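PDB 3F75: cathepsin L Propeptide from Toxoplasma gondii, which is the propeptide of a cathepsin L, a small, mainly helical I29-family domain that probably acts as an inhibitor of its parent enzyme. Local coordinates for residues B[18-29]-B[42-53]. Numbering follows the deposited sequence.
Sequences EAHFQDAFSSFQ and KQRRYAIFKNNL
E18 OE2 takes two partners from segment 42-53: the hydroxyl of Y46, which donates a very short hydrogen bond (OH to OE2, 2.5 Å), and the ammonium of K50, whose NZ lies 3.2 Å away in a salt bridge on the syn lone pair of E18 OE2. A weak bond from K50 NZ also reaches E18 OE1. Bending at chi2 (62°) brings the carboxylate to the edge of the Y46 ring, its plane turned 82° from that ring. K50 CE lies over one face of the Y46 ring, toward its rim, and K50 CD packs against F21 CB. Y46 is a knob among E18, F21, Q22 and F25. Deeper in, the F25 ring carries Q29 CG on one face and Y46 CA on the other, where it makes a CH-pi contact 4.0 Å from the F25 centroid. F49 then joins F25 to F28, its ring inclined to both, while L53 CD2 meets A24 CB at 3.8 Å. Two polar ends find partners outside: Q29 NE2 bonds to K34 O, and R45 forms salt bridges with E41 and E80. Segments 18-29 and 42-53 cross at 105°, as in the crossed-helix core of I29 propeptides. Aromatic packing fills the crossing, and the E18–Y46–K50 bonds close one flank, where K50 probably helps keep E18 ionised.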
loop_
_atom_site.group_PDB
_atom_site.type_symbol
_atom_site.label_atom_id
_atom_site.label_comp_id
_atom_site.label_asym_id
_atom_site.label_seq_id
_atom_site.Cartn_x
_atom_site.Cartn_y
_atom_site.Cartn_z
ATOM N N GLU B 18 -34.331 7.869 -2.740
ATOM C CA GLU B 18 -33.720 7.963 -1.411
ATOM C C GLU B 18 -33.723 6.612 -0.690
ATOM O O GLU B 18 -32.733 6.223 -0.076
ATOM C CB GLU B 18 -34.458 9.017 -0.569
ATOM C CG GLU B 18 -33.768 9.401 0.732
ATOM C CD GLU B 18 -32.402 10.030 0.520
ATOM O OE1 GLU B 18 -32.187 10.668 -0.531
ATOM O OE2 GLU B 18 -31.542 9.896 1.408
ATOM N N ALA B 19 -34.839 5.893 -0.782
ATOM C CA ALA B 19 -34.969 4.583 -0.156
ATOM C C ALA B 19 -33.901 3.599 -0.633
ATOM O O ALA B 19 -33.456 2.772 0.154
ATOM C CB ALA B 19 -36.351 4.015 -0.396
ATOM N N HIS B 20 -33.489 3.684 -1.903
ATOM C CA HIS B 20 -32.387 2.854 -2.396
ATOM C C HIS B 20 -31.083 3.214 -1.669
ATOM O O HIS B 20 -30.361 2.326 -1.204
ATOM C CB HIS B 20 -32.175 2.982 -3.910
ATOM C CG HIS B 20 -30.890 2.365 -4.374
ATOM N ND1 HIS B 20 -29.747 3.105 -4.607
ATOM C CD2 HIS B 20 -30.545 1.070 -4.579
ATOM C CE1 HIS B 20 -28.763 2.294 -4.957
ATOM N NE2 HIS B 20 -29.221 1.055 -4.950
ATOM N N PHE B 21 -30.789 4.511 -1.592
ATOM C CA PHE B 21 -29.616 4.982 -0.859
ATOM C C PHE B 21 -29.706 4.590 0.609
ATOM O O PHE B 21 -28.720 4.159 1.196
ATOM C CB PHE B 21 -29.465 6.497 -0.980
ATOM C CG PHE B 21 -28.996 6.964 -2.335
ATOM C CD1 PHE B 21 -27.769 6.558 -2.842
ATOM C CD2 PHE B 21 -29.759 7.842 -3.081
ATOM C CE1 PHE B 21 -27.323 7.004 -4.085
ATOM C CE2 PHE B 21 -29.322 8.295 -4.332
ATOM C CZ PHE B 21 -28.101 7.879 -4.828
ATOM N N GLN B 22 -30.890 4.706 1.202
ATOM C CA GLN B 22 -31.063 4.310 2.603
ATOM C C GLN B 22 -30.792 2.824 2.815
ATOM O O GLN B 22 -30.103 2.449 3.765
ATOM C CB GLN B 22 -32.455 4.673 3.107
ATOM C CG GLN B 22 -32.632 6.177 3.299
ATOM C CD GLN B 22 -34.062 6.575 3.605
ATOM O OE1 GLN B 22 -35.005 5.855 3.273
ATOM N NE2 GLN B 22 -34.234 7.733 4.234
ATOM N N ASP B 23 -31.321 1.981 1.936
ATOM C CA ASP B 23 -31.047 0.546 2.008
ATOM C C ASP B 23 -29.561 0.261 1.818
ATOM O O ASP B 23 -28.980 -0.588 2.504
ATOM C CB ASP B 23 -31.812 -0.222 0.932
ATOM C CG ASP B 23 -33.308 -0.262 1.173
ATOM O OD1 ASP B 23 -33.746 -0.043 2.315
ATOM O OD2 ASP B 23 -34.046 -0.539 0.205
ATOM N N ALA B 24 -28.959 0.937 0.855
ATOM C CA ALA B 24 -27.551 0.721 0.569
ATOM C C ALA B 24 -26.691 1.090 1.788
ATOM O O ALA B 24 -25.704 0.423 2.084
ATOM C CB ALA B 24 -27.131 1.529 -0.675
ATOM N N PHE B 25 -27.066 2.141 2.507
ATOM C CA PHE B 25 -26.266 2.582 3.658
ATOM C C PHE B 25 -26.415 1.600 4.826
ATOM O O PHE B 25 -25.457 1.329 5.527
ATOM C CB PHE B 25 -26.663 3.997 4.065
ATOM C CG PHE B 25 -25.777 4.618 5.129
ATOM C CD1 PHE B 25 -24.407 4.758 4.936
ATOM C CD2 PHE B 25 -26.341 5.133 6.289
ATOM C CE1 PHE B 25 -23.613 5.380 5.896
ATOM C CE2 PHE B 25 -25.552 5.758 7.256
ATOM C CZ PHE B 25 -24.190 5.873 7.062
ATOM N N SER B 26 -27.608 1.050 5.017
ATOM C CA SER B 26 -27.820 0.045 6.072
ATOM C C SER B 26 -27.012 -1.211 5.826
ATOM O O SER B 26 -26.406 -1.727 6.743
ATOM C CB SER B 26 -29.298 -0.321 6.208
ATOM O OG SER B 26 -30.041 0.834 6.529
ATOM N N SER B 27 -26.986 -1.675 4.577
ATOM C CA SER B 27 -26.147 -2.794 4.191
ATOM C C SER B 27 -24.641 -2.498 4.427
ATOM O O SER B 27 -23.888 -3.378 4.848
ATOM C CB SER B 27 -26.394 -3.148 2.725
ATOM O OG SER B 27 -25.666 -4.297 2.365
ATOM N N PHE B 28 -24.214 -1.279 4.098
ATOM C CA PHE B 28 -22.850 -0.811 4.335
ATOM C C PHE B 28 -22.553 -0.856 5.842
ATOM O O PHE B 28 -21.506 -1.353 6.251
ATOM C CB PHE B 28 -22.684 0.624 3.783
ATOM C CG PHE B 28 -21.389 1.296 4.165
ATOM C CD1 PHE B 28 -20.218 1.018 3.485
ATOM C CD2 PHE B 28 -21.353 2.235 5.184
ATOM C CE1 PHE B 28 -19.025 1.656 3.809
ATOM C CE2 PHE B 28 -20.160 2.869 5.534
ATOM C CZ PHE B 28 -18.989 2.579 4.844
ATOM N N GLN B 29 -23.464 -0.334 6.653
ATOM C CA GLN B 29 -23.290 -0.331 8.108
ATOM C C GLN B 29 -23.168 -1.756 8.646
ATOM O O GLN B 29 -22.304 -2.032 9.474
ATOM C CB GLN B 29 -24.452 0.383 8.806
ATOM C CG GLN B 29 -24.414 1.893 8.688
ATOM C CD GLN B 29 -25.288 2.579 9.725
ATOM O OE1 GLN B 29 -26.397 2.990 9.416
ATOM N NE2 GLN B 29 -24.792 2.706 10.952
ATOM N N LYS B 42 -23.783 10.559 11.829
ATOM C CA LYS B 42 -24.449 9.597 10.920
ATOM C C LYS B 42 -24.964 10.275 9.654
ATOM O O LYS B 42 -24.771 9.764 8.548
ATOM C CB LYS B 42 -25.590 8.873 11.612
ATOM C CG LYS B 42 -26.192 7.734 10.786
ATOM C CD LYS B 42 -27.291 7.071 11.561
ATOM C CE LYS B 42 -27.894 5.905 10.827
ATOM N NZ LYS B 42 -28.540 4.990 11.801
ATOM N N GLN B 43 -25.621 11.419 9.812
ATOM C CA GLN B 43 -26.113 12.171 8.655
ATOM C C GLN B 43 -24.957 12.650 7.756
ATOM O O GLN B 43 -25.078 12.573 6.546
ATOM C CB GLN B 43 -27.056 13.327 9.057
ATOM C CG GLN B 43 -26.443 14.414 9.899
ATOM C CD GLN B 43 -27.468 15.385 10.566
ATOM O OE1 GLN B 43 -28.552 14.990 11.009
ATOM N NE2 GLN B 43 -27.085 16.651 10.663
ATOM N N ARG B 44 -23.842 13.101 8.344
ATOM C CA ARG B 44 -22.644 13.449 7.562
ATOM C C ARG B 44 -22.086 12.237 6.799
ATOM O O ARG B 44 -21.749 12.336 5.632
ATOM C CB ARG B 44 -21.542 14.029 8.460
ATOM C CG ARG B 44 -20.185 14.249 7.725
ATOM C CD ARG B 44 -18.983 14.587 8.666
ATOM N NE ARG B 44 -17.717 14.705 7.923
ATOM C CZ ARG B 44 -17.412 15.715 7.098
ATOM N NH1 ARG B 44 -16.249 15.728 6.457
ATOM N NH2 ARG B 44 -18.263 16.723 6.899
ATOM N N ARG B 45 -21.978 11.102 7.481
ATOM C CA ARG B 45 -21.423 9.906 6.897
ATOM C C ARG B 45 -22.358 9.320 5.825
ATOM O O ARG B 45 -21.900 8.778 4.827
ATOM C CB ARG B 45 -21.132 8.876 7.992
ATOM C CG ARG B 45 -20.094 9.341 8.977
ATOM C CD ARG B 45 -18.676 9.031 8.534
ATOM N NE ARG B 45 -17.770 9.907 9.266
ATOM C CZ ARG B 45 -16.830 10.678 8.736
ATOM N NH1 ARG B 45 -16.579 10.673 7.439
ATOM N NH2 ARG B 45 -16.119 11.454 9.532
ATOM N N TYR B 46 -23.662 9.458 6.022
ATOM C CA TYR B 46 -24.630 9.043 5.018
ATOM C C TYR B 46 -24.463 9.865 3.732
ATOM O O TYR B 46 -24.464 9.311 2.614
ATOM C CB TYR B 46 -26.037 9.211 5.570
ATOM C CG TYR B 46 -27.155 8.873 4.604
ATOM C CD1 TYR B 46 -27.175 7.664 3.933
ATOM C CD2 TYR B 46 -28.216 9.749 4.405
ATOM C CE1 TYR B 46 -28.198 7.345 3.056
ATOM C CE2 TYR B 46 -29.246 9.436 3.541
ATOM C CZ TYR B 46 -29.226 8.224 2.865
ATOM O OH TYR B 46 -30.237 7.883 2.002
ATOM N N ALA B 47 -24.304 11.177 3.899
ATOM C CA ALA B 47 -24.136 12.072 2.757
ATOM C C ALA B 47 -22.853 11.750 1.991
ATOM O O ALA B 47 -22.867 11.694 0.759
ATOM C CB ALA B 47 -24.150 13.539 3.197
ATOM N N ILE B 48 -21.761 11.509 2.715
ATOM C CA ILE B 48 -20.476 11.145 2.087
ATOM C C ILE B 48 -20.592 9.807 1.364
ATOM O O ILE B 48 -20.142 9.668 0.218
ATOM C CB ILE B 48 -19.324 11.099 3.109
ATOM C CG1 ILE B 48 -19.083 12.499 3.664
ATOM C CG2 ILE B 48 -18.023 10.545 2.472
ATOM C CD1 ILE B 48 -18.129 12.559 4.877
ATOM N N PHE B 49 -21.209 8.839 2.038
ATOM C CA PHE B 49 -21.482 7.523 1.458
ATOM C C PHE B 49 -22.272 7.612 0.152
ATOM O O PHE B 49 -21.893 7.002 -0.854
ATOM C CB PHE B 49 -22.234 6.626 2.455
ATOM C CG PHE B 49 -22.709 5.325 1.850
ATOM C CD1 PHE B 49 -21.859 4.239 1.753
ATOM C CD2 PHE B 49 -24.013 5.194 1.373
ATOM C CE1 PHE B 49 -22.288 3.050 1.187
ATOM C CE2 PHE B 49 -24.443 4.019 0.815
ATOM C CZ PHE B 49 -23.586 2.940 0.718
ATOM N N LYS B 50 -23.360 8.372 0.164
ATOM C CA LYS B 50 -24.161 8.559 -1.038
ATOM C C LYS B 50 -23.328 9.152 -2.167
ATOM O O LYS B 50 -23.373 8.670 -3.297
ATOM C CB LYS B 50 -25.352 9.473 -0.768
ATOM C CG LYS B 50 -26.420 8.831 0.078
ATOM C CD LYS B 50 -27.733 9.587 -0.034
ATOM C CE LYS B 50 -27.715 10.920 0.691
ATOM N NZ LYS B 50 -29.011 11.635 0.466
ATOM N N ASN B 51 -22.561 10.189 -1.857
ATOM C CA ASN B 51 -21.714 10.813 -2.861
ATOM C C ASN B 51 -20.705 9.842 -3.460
ATOM O O ASN B 51 -20.527 9.806 -4.692
ATOM C CB ASN B 51 -20.993 12.032 -2.291
ATOM C CG ASN B 51 -21.913 13.247 -2.157
ATOM O OD1 ASN B 51 -22.972 13.325 -2.796
ATOM N ND2 ASN B 51 -21.512 14.197 -1.322
ATOM N N ASN B 52 -20.071 9.045 -2.604
ATOM C CA ASN B 52 -19.119 8.023 -3.075
ATOM C C ASN B 52 -19.793 6.920 -3.895
ATOM O O ASN B 52 -19.251 6.452 -4.904
ATOM C CB ASN B 52 -18.385 7.373 -1.906
ATOM C CG ASN B 52 -17.425 8.306 -1.211
ATOM O OD1 ASN B 52 -16.894 9.251 -1.819
ATOM N ND2 ASN B 52 -17.175 8.038 0.083
ATOM N N LEU B 53 -20.964 6.490 -3.446
ATOM C CA LEU B 53 -21.734 5.464 -4.142
ATOM C C LEU B 53 -22.099 5.932 -5.556
ATOM O O LEU B 53 -21.964 5.179 -6.537
ATOM C CB LEU B 53 -22.994 5.113 -3.337
ATOM C CG LEU B 53 -23.815 3.930 -3.855
ATOM C CD1 LEU B 53 -22.962 2.658 -3.869
ATOM C CD2 LEU B 53 -25.087 3.723 -3.036
#